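Local coordinates for antisigma-factor antagonist STAS (Rhodobacter sphaeroides, PDB 3LKL), which is probably a SulP-type sulfate transporter, represented here by its C-terminal, presumably cytoplasmic STAS domain, which is likely to have a regulatory or protein-binding role, at residues C13-T18 with P42-T47; H54-S59 with S87-D92. One frame throughout, in Å; residues are numbered along the deposited sequence.

Contact 1 of 2, residues C13-T18 with P42-T47; sequences CGRART and PLERVT
Ala16, Arg17 and Thr18 pair with Arg45, Val46 and Thr47 as parallel neighbours at the start of two central strands of the STAS sheet, the two strands of a beta-alpha-beta crossover whose helix is 30-35. It is a surface contact in which backbone bonds set the frame and side chains add to it where the two strands begin. The axes of 16-18 and 45-47 approach to 4.8 Å, their directions 8° from parallel. Arg45 N donates to Arg15 O, Arg17 N reaches Arg45 O, and Thr47 N meets Arg17 O at 2.9 Å. Glu44 N adds a weak, bent bond to Arg15 O, so one carbonyl receives two amides.

Outside the paired residues, Arg15 and Glu44 run alongside each other. The bend of Arg15 at chi3 (-27°) brings NE to within 3.0 Å of Glu44 OE1, in a salt bridge whose hydrogen bond is weak, with guanidinium and carboxylate planes 45° apart. Thr18 and Thr47 also lie side by side, their methyl groups 4.1 Å apart (CG2 to CG2). A water donates to Arg17 O and pairs with Thr47 OG1. On the other face, Leu43 CD1 packs 3.8 Å from Arg17 CB, while the guanidinium of Arg17 goes to Glu41 and Ser8.

The chemistry implies a division of labour: regular amide bonds fix the parallel register, while at the exposed start of the strands a weak, skewed salt bridge probably adds only modestly to them.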
ATOM      1  N   CYS A  13     -13.474 -13.431 -22.759  1.00 20.40           N
ATOM      2  CA  CYS A  13     -13.684 -12.921 -24.077  1.00 19.52           C
ATOM      3  C   CYS A  13     -12.728 -11.793 -24.438  1.00 19.04           C
ATOM      4  O   CYS A  13     -12.774 -11.296 -25.515  1.00 16.47           O
ATOM      5  CB  CYS A  13     -15.134 -12.528 -24.267  1.00 19.47           C
ATOM      6  SG  CYS A  13     -16.301 -13.886 -24.262  1.00 22.52           S
ATOM      7  N   GLY A  14     -11.849 -11.432 -23.518  1.00 17.53           N
ATOM      8  CA  GLY A  14     -10.787 -10.506 -23.778  1.00 18.04           C
ATOM      9  C   GLY A  14     -11.248  -9.061 -23.752  1.00 17.69           C
ATOM     10  O   GLY A  14     -10.478  -8.147 -24.149  1.00 20.11           O
ATOM     11  N   ARG A  15     -12.481  -8.841 -23.273  1.00 15.90           N
ATOM     12  CA  ARG A  15     -13.068  -7.519 -23.192  1.00 14.74           C
ATOM     13  C   ARG A  15     -12.845  -6.665 -21.943  1.00 14.33           C
ATOM     14  O   ARG A  15     -13.039  -5.418 -21.998  1.00 13.18           O
ATOM     15  CB  ARG A  15     -14.563  -7.593 -23.490  1.00 15.05           C
ATOM     16  CG  ARG A  15     -14.810  -8.161 -24.925  1.00 15.64           C
ATOM     17  CD  ARG A  15     -16.255  -8.110 -25.408  1.00 16.98           C
ATOM     18  NE  ARG A  15     -17.160  -8.148 -24.269  1.00 25.60           N
ATOM     19  CZ  ARG A  15     -18.069  -9.088 -24.036  1.00 31.35           C
ATOM     20  NH1 ARG A  15     -18.283 -10.106 -24.910  1.00 32.15           N
ATOM     21  NH2 ARG A  15     -18.787  -8.989 -22.913  1.00 31.05           N
ATOM     22  N   ALA A  16     -12.422  -7.307 -20.857  1.00 12.96           N
ATOM     23  CA  ALA A  16     -12.244  -6.691 -19.560  1.00 13.16           C
ATOM     24  C   ALA A  16     -10.885  -7.113 -19.013  1.00 13.39           C
ATOM     25  O   ALA A  16     -10.517  -8.314 -19.139  1.00 13.00           O
ATOM     26  CB  ALA A  16     -13.336  -7.148 -18.607  1.00 13.78           C
ATOM     27  N   ARG A  17     -10.097  -6.139 -18.522  1.00 10.41           N
ATOM     28  CA  ARG A  17      -8.854  -6.403 -17.823  1.00 10.48           C
ATOM     29  C   ARG A  17      -8.888  -5.769 -16.403  1.00  9.37           C
ATOM     30  O   ARG A  17      -9.335  -4.614 -16.238  1.00 10.51           O
ATOM     31  CB  ARG A  17      -7.619  -5.910 -18.620  1.00 10.84           C
ATOM     32  CG  ARG A  17      -6.397  -6.329 -17.889  1.00 12.83           C
ATOM     33  CD  ARG A  17      -5.117  -6.196 -18.606  1.00 14.92           C
ATOM     34  NE  ARG A  17      -4.986  -6.938 -19.847  1.00 12.57           N
ATOM     35  CZ  ARG A  17      -4.413  -8.136 -19.969  1.00 13.03           C
ATOM     36  NH1 ARG A  17      -3.966  -8.838 -18.930  1.00 11.28           N
ATOM     37  NH2 ARG A  17      -4.288  -8.641 -21.163  1.00 12.64           N
ATOM     38  N   THR A  18      -8.448  -6.515 -15.388  1.00  8.37           N
ATOM     39  CA  THR A  18      -8.240  -5.975 -13.980  1.00  7.96           C
ATOM     40  C   THR A  18      -6.759  -5.910 -13.694  1.00  8.11           C
ATOM     41  O   THR A  18      -6.041  -6.870 -13.815  1.00 10.50           O
ATOM     42  CB  THR A  18      -9.077  -6.768 -12.946  1.00  7.90           C
ATOM     43  OG1 THR A  18     -10.424  -6.724 -13.379  1.00  4.65           O
ATOM     44  CG2 THR A  18      -9.046  -6.186 -11.491  1.00  7.59           C
ATOM     45  N   PRO A  42      -7.051  -3.266 -26.907  1.00 15.96           N
ATOM     46  CA  PRO A  42      -8.447  -2.993 -27.121  1.00 16.40           C
ATOM     47  C   PRO A  42      -9.257  -3.619 -26.019  1.00 16.24           C
ATOM     48  O   PRO A  42      -9.196  -4.792 -25.830  1.00 14.42           O
ATOM     49  CB  PRO A  42      -8.708  -3.657 -28.452  1.00 17.53           C
ATOM     50  CG  PRO A  42      -7.728  -4.696 -28.542  1.00 14.90           C
ATOM     51  CD  PRO A  42      -6.529  -4.150 -27.945  1.00 18.28           C
ATOM     52  N   LEU A  43      -9.986  -2.809 -25.279  1.00 15.41           N
ATOM     53  CA  LEU A  43     -10.776  -3.317 -24.219  1.00 14.43           C
ATOM     54  C   LEU A  43     -12.011  -2.526 -24.091  1.00 13.99           C
ATOM     55  O   LEU A  43     -12.024  -1.348 -24.235  1.00 14.33           O
ATOM     56  CB  LEU A  43     -10.018  -3.240 -22.901  1.00 14.53           C
ATOM     57  CG  LEU A  43      -8.730  -4.008 -22.677  1.00 13.58           C
ATOM     58  CD1 LEU A  43      -8.001  -3.479 -21.485  1.00  9.78           C
ATOM     59  CD2 LEU A  43      -8.968  -5.429 -22.515  1.00  5.90           C
ATOM     60  N   GLU A  44     -13.068  -3.190 -23.759  1.00 11.72           N
ATOM     61  CA  GLU A  44     -14.276  -2.473 -23.337  1.00 12.26           C
ATOM     62  C   GLU A  44     -14.256  -1.900 -21.889  1.00 12.04           C
ATOM     63  O   GLU A  44     -14.859  -0.862 -21.590  1.00 12.99           O
ATOM     64  CB  GLU A  44     -15.469  -3.438 -23.451  1.00 11.03           C
ATOM     65  CG  GLU A  44     -15.777  -3.869 -24.841  1.00 14.93           C
ATOM     66  CD  GLU A  44     -17.088  -4.666 -24.904  1.00 17.15           C
ATOM     67  OE1 GLU A  44     -17.547  -5.196 -23.836  1.00 18.56           O
ATOM     68  OE2 GLU A  44     -17.667  -4.718 -26.020  1.00 20.56           O
ATOM     69  N   ARG A  45     -13.610  -2.615 -20.978  1.00 13.78           N
ATOM     70  CA  ARG A  45     -13.595  -2.281 -19.526  1.00 13.95           C
ATOM     71  C   ARG A  45     -12.250  -2.533 -18.991  1.00 12.61           C
ATOM     72  O   ARG A  45     -11.680  -3.624 -19.221  1.00 11.59           O
ATOM     73  CB  ARG A  45     -14.473  -3.241 -18.751  1.00 15.70           C
ATOM     74  CG  ARG A  45     -15.898  -2.919 -18.720  1.00 22.08           C
ATOM     75  CD  ARG A  45     -16.723  -4.129 -18.270  1.00 29.93           C
ATOM     76  NE  ARG A  45     -18.142  -3.958 -18.634  1.00 36.06           N
ATOM     77  CZ  ARG A  45     -19.112  -4.854 -18.392  1.00 40.91           C
ATOM     78  NH1 ARG A  45     -18.849  -6.018 -17.782  1.00 41.71           N
ATOM     79  NH2 ARG A  45     -20.369  -4.588 -18.757  1.00 42.59           N
ATOM     80  N   VAL A  46     -11.753  -1.560 -18.226  1.00 12.03           N
ATOM     81  CA  VAL A  46     -10.557  -1.675 -17.402  1.00 11.36           C
ATOM     82  C   VAL A  46     -10.847  -1.385 -15.906  1.00 11.39           C
ATOM     83  O   VAL A  46     -11.492  -0.391 -15.624  1.00  9.05           O
ATOM     84  CB  VAL A  46      -9.449  -0.721 -17.923  1.00 11.28           C
ATOM     85  CG1 VAL A  46      -8.171  -1.033 -17.192  1.00 11.58           C
ATOM     86  CG2 VAL A  46      -9.252  -0.938 -19.430  1.00 14.55           C
ATOM     87  N   THR A  47     -10.346  -2.238 -14.966  1.00 11.10           N
ATOM     88  CA  THR A  47     -10.345  -1.943 -13.572  1.00 10.66           C
ATOM     89  C   THR A  47      -8.959  -1.800 -13.097  1.00 10.86           C
ATOM     90  O   THR A  47      -8.111  -2.639 -13.389  1.00 11.71           O
ATOM     91  CB  THR A  47     -11.080  -3.042 -12.780  1.00 13.66           C
ATOM     92  OG1 THR A  47     -12.409  -3.086 -13.274  1.00 12.25           O
ATOM     93  CG2 THR A  47     -11.145  -2.716 -11.279  1.00 13.59           C
TER
HETATM   94  O   HOH W   1     -12.582  -4.546 -15.960  1.00 16.83           O

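Contact 2 of 2, residues H54-S59 with S87-D92; sequences HIWDIS and SETLVD
Thr89 and Leu90, neighbours on helix 83-92, meet the turn that leads from strand 53-55 into helix 58-73, Thr89 through both its hydroxyl and its methyl, Leu90 through apolar carbons alone. The hydrogen bond between residues 54-59 and 87-92 is that of Thr89 OG1, which donates to Ile55 O at 2.9 Å. It approaches from above the carbonyl plane, 38° out of it, rather than along a lone pair. With chi1 at 34°, OG1 stands between the backbone N and the carbonyl carbon of its own residue, and the methyl points to the rings, meeting each obliquely. A backbone bond between Ile55 and Ala86 ties the same strand to the helix.

Aromatic contacts gather on that methyl. Thr89 CG2 lies 3.4 Å from Trp56 CH2, at the benzo end of the indole, and 3.8 Å from His54 ND1; the threonine crosses each side chain at about a right angle. His54 CB covers one indole face near its rim. The polar ends turn to other partners, Trp56 NE1 to Gln24 and His54 NE2 to Asp65 of the second subunit.

Apolar packing belongs to Leu90, whose side chain extends with CG anti to the backbone N (chi1 -177°). Its CB sits 3.3 Å from Ile55 O, and its methyls part over the turn: CD1 is 3.3 Å from Trp56 O, and CD2 lies 3.5 Å from Asp57 C. CD2 also approaches Ile55 CG2 at 4.1 Å. Asp57 itself, at the N-cap of helix 58-73, bonds through its carboxylate to Ser60 and Tyr27 N.

The Ile55 carbonyl is held by a hydroxyl and packed against Leu90 CB, with the Thr89 methyl on the rings and the Leu90 methyls on the Trp56-Asp57 backbone. This implies a side-chain bond that supplements a backbone one within largely apolar packing, itself part of the subunit interface.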
ATOM      1  N   HIS A  54      -0.628   1.966  -1.305  1.00 10.44           N
ATOM      2  CA  HIS A  54      -0.744   3.239  -0.613  1.00 10.50           C
ATOM      3  C   HIS A  54      -0.245   4.262  -1.577  1.00 11.63           C
ATOM      4  O   HIS A  54       0.822   4.088  -2.202  1.00 11.38           O
ATOM      5  CB  HIS A  54       0.164   3.324   0.580  1.00 10.62           C
ATOM      6  CG  HIS A  54      -0.157   2.356   1.649  1.00 11.11           C
ATOM      7  ND1 HIS A  54      -1.379   2.334   2.292  1.00 11.66           N
ATOM      8  CD2 HIS A  54       0.566   1.337   2.159  1.00 12.59           C
ATOM      9  CE1 HIS A  54      -1.387   1.329   3.157  1.00 11.75           C
ATOM     10  NE2 HIS A  54      -0.208   0.730   3.110  1.00 13.68           N
ATOM     11  N   ILE A  55      -1.025   5.317  -1.719  1.00 13.22           N
ATOM     12  CA  ILE A  55      -0.636   6.432  -2.583  1.00 14.57           C
ATOM     13  C   ILE A  55      -0.036   7.464  -1.598  1.00 14.87           C
ATOM     14  O   ILE A  55      -0.691   7.887  -0.684  1.00 15.53           O
ATOM     15  CB  ILE A  55      -1.833   6.969  -3.365  1.00 13.87           C
ATOM     16  CG1 ILE A  55      -2.345   5.868  -4.361  1.00 14.97           C
ATOM     17  CG2 ILE A  55      -1.430   8.180  -4.067  1.00 17.76           C
ATOM     18  CD1 ILE A  55      -3.590   6.283  -5.084  1.00 18.33           C
ATOM     19  N   TRP A  56       1.226   7.791  -1.813  1.00 15.66           N
ATOM     20  CA  TRP A  56       2.006   8.566  -0.878  1.00 15.63           C
ATOM     21  C   TRP A  56       2.246   9.988  -1.309  1.00 16.67           C
ATOM     22  O   TRP A  56       2.795  10.754  -0.532  1.00 16.68           O
ATOM     23  CB  TRP A  56       3.356   7.906  -0.720  1.00 15.56           C
ATOM     24  CG  TRP A  56       3.297   6.639   0.031  1.00 14.31           C
ATOM     25  CD1 TRP A  56       3.641   5.429  -0.416  1.00 17.84           C
ATOM     26  CD2 TRP A  56       2.887   6.489   1.378  1.00 16.37           C
ATOM     27  NE1 TRP A  56       3.456   4.489   0.572  1.00 16.00           N
ATOM     28  CE2 TRP A  56       3.040   5.149   1.703  1.00 15.85           C
ATOM     29  CE3 TRP A  56       2.440   7.398   2.372  1.00 14.72           C
ATOM     30  CZ2 TRP A  56       2.668   4.642   2.934  1.00 15.82           C
ATOM     31  CZ3 TRP A  56       2.148   6.919   3.597  1.00 12.06           C
ATOM     32  CH2 TRP A  56       2.241   5.552   3.878  1.00 16.73           C
ATOM     33  N   ASP A  57       1.933  10.367  -2.551  1.00 17.65           N
ATOM     34  CA  ASP A  57       2.143  11.783  -2.922  1.00 18.09           C
ATOM     35  C   ASP A  57       1.205  12.217  -4.052  1.00 18.06           C
ATOM     36  O   ASP A  57       0.672  11.389  -4.791  1.00 15.82           O
ATOM     37  CB  ASP A  57       3.657  12.072  -3.230  1.00 18.37           C
ATOM     38  CG  ASP A  57       4.299  11.113  -4.287  1.00 19.72           C
ATOM     39  OD1 ASP A  57       3.586  10.654  -5.201  1.00 24.64           O
ATOM     40  OD2 ASP A  57       5.530  10.820  -4.213  1.00 15.97           O
ATOM     41  N   ILE A  58       1.027  13.517  -4.214  1.00 15.60           N
ATOM     42  CA  ILE A  58       0.155  13.994  -5.273  1.00 16.41           C
ATOM     43  C   ILE A  58       0.610  13.631  -6.733  1.00 15.54           C
ATOM     44  O   ILE A  58      -0.235  13.498  -7.598  1.00 12.62           O
ATOM     45  CB  ILE A  58      -0.141  15.496  -5.118  1.00 17.16           C
ATOM     46  CG1 ILE A  58      -1.204  15.672  -4.048  1.00 20.34           C
ATOM     47  CG2 ILE A  58      -0.704  16.153  -6.411  1.00 19.17           C
ATOM     48  CD1 ILE A  58      -1.326  17.161  -3.587  1.00 26.05           C
ATOM     49  N   SER A  59       1.920  13.519  -6.978  1.00 14.92           N
ATOM     50  CA  SER A  59       2.447  12.956  -8.219  1.00 15.79           C
ATOM     51  C   SER A  59       1.780  11.666  -8.607  1.00 14.28           C
ATOM     52  O   SER A  59       1.425  11.484  -9.776  1.00 14.01           O
ATOM     53  CB  SER A  59       3.919  12.608  -8.079  1.00 14.97           C
ATOM     54  OG  SER A  59       4.704  13.758  -8.178  1.00 21.21           O
ATOM     55  N   SER A  87      -5.625   5.939  -0.815  1.00 15.07           N
ATOM     56  CA  SER A  87      -5.436   7.325  -0.657  1.00 14.39           C
ATOM     57  C   SER A  87      -5.621   7.852   0.777  1.00 16.14           C
ATOM     58  O   SER A  87      -5.301   8.997   1.015  1.00 12.61           O
ATOM     59  CB  SER A  87      -6.402   8.025  -1.580  1.00 17.01           C
ATOM     60  OG  SER A  87      -7.671   8.142  -0.968  1.00 17.39           O
ATOM     61  N   GLU A  88      -6.096   7.012   1.710  1.00 16.50           N
ATOM     62  CA  GLU A  88      -6.341   7.416   3.113  1.00 17.61           C
ATOM     63  C   GLU A  88      -5.076   8.104   3.659  1.00 17.44           C
ATOM     64  O   GLU A  88      -5.142   9.183   4.268  1.00 15.79           O
ATOM     65  CB  GLU A  88      -6.681   6.156   3.970  1.00 17.35           C
ATOM     66  CG  GLU A  88      -7.458   6.327   5.233  1.00 23.29           C
ATOM     67  CD  GLU A  88      -7.585   4.990   5.977  1.00 29.08           C
ATOM     68  OE1 GLU A  88      -7.288   3.926   5.360  1.00 28.65           O
ATOM     69  OE2 GLU A  88      -8.001   5.000   7.166  1.00 32.03           O
ATOM     70  N   THR A  89      -3.931   7.487   3.389  1.00 16.18           N
ATOM     71  CA  THR A  89      -2.629   7.879   3.920  1.00 15.74           C
ATOM     72  C   THR A  89      -2.345   9.352   3.726  1.00 16.22           C
ATOM     73  O   THR A  89      -2.216  10.172   4.700  1.00 17.03           O
ATOM     74  CB  THR A  89      -1.491   7.073   3.135  1.00 16.63           C
ATOM     75  OG1 THR A  89      -1.889   6.855   1.719  1.00  8.09           O
ATOM     76  CG2 THR A  89      -1.199   5.781   3.912  1.00 13.63           C
ATOM     77  N   LEU A  90      -2.314   9.663   2.446  1.00 15.29           N
ATOM     78  CA  LEU A  90      -1.972  10.912   1.929  1.00 16.16           C
ATOM     79  C   LEU A  90      -3.043  11.957   2.179  1.00 17.61           C
ATOM     80  O   LEU A  90      -2.699  13.109   2.396  1.00 16.55           O
ATOM     81  CB  LEU A  90      -1.773  10.776   0.438  1.00 15.35           C
ATOM     82  CG  LEU A  90      -1.332  11.984  -0.372  1.00 15.31           C
ATOM     83  CD1 LEU A  90       0.091  12.512   0.006  1.00 12.78           C
ATOM     84  CD2 LEU A  90      -1.409  11.597  -1.842  1.00  8.22           C
ATOM     85  N   VAL A  91      -4.320  11.609   2.159  1.00 18.99           N
ATOM     86  CA  VAL A  91      -5.332  12.624   2.412  1.00 20.63           C
ATOM     87  C   VAL A  91      -5.494  13.037   3.880  1.00 21.58           C
ATOM     88  O   VAL A  91      -5.359  14.188   4.192  1.00 21.73           O
ATOM     89  CB  VAL A  91      -6.704  12.352   1.776  1.00 21.08           C
ATOM     90  CG1 VAL A  91      -6.642  12.444   0.336  1.00 19.30           C
ATOM     91  CG2 VAL A  91      -7.240  11.074   2.172  1.00 21.73           C
ATOM     92  N   ASP A  92      -5.750  12.118   4.785  1.00 22.90           N
ATOM     93  CA  ASP A  92      -5.826  12.497   6.185  1.00 24.08           C
ATOM     94  C   ASP A  92      -4.660  13.407   6.557  1.00 23.55           C
ATOM     95  O   ASP A  92      -4.811  14.290   7.350  1.00 23.69           O
ATOM     96  CB  ASP A  92      -5.919  11.269   7.096  1.00 24.75           C
ATOM     97  CG  ASP A  92      -7.254  10.542   6.963  1.00 28.30           C
ATOM     98  OD1 ASP A  92      -8.086  10.971   6.156  1.00 28.72           O
ATOM     99  OD2 ASP A  92      -7.488   9.540   7.655  1.00 31.05           O
TER

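From the N terminus, the chain passes through strand 4-10 and enters contact 1 at 13-18; the return at 42-47 closes a loop containing strand 24-25 and helix 30-35. Strand 45-50 then leads to strand 53-55, where contact 2 opens. Its second loop carries helix 58-73 and strand 77-81 before 87-92 closes it near the C terminus. The two contacts are therefore in series, neither enclosing nor crossing the other. The centres of contacts 1 and 2 are about 27 Å apart, on opposite sides of the chain's centre. Contact 1 joins the central strands of the mixed sheet, whereas contact 2 ties the last helix to the strand-to-helix turn within the subunit interface.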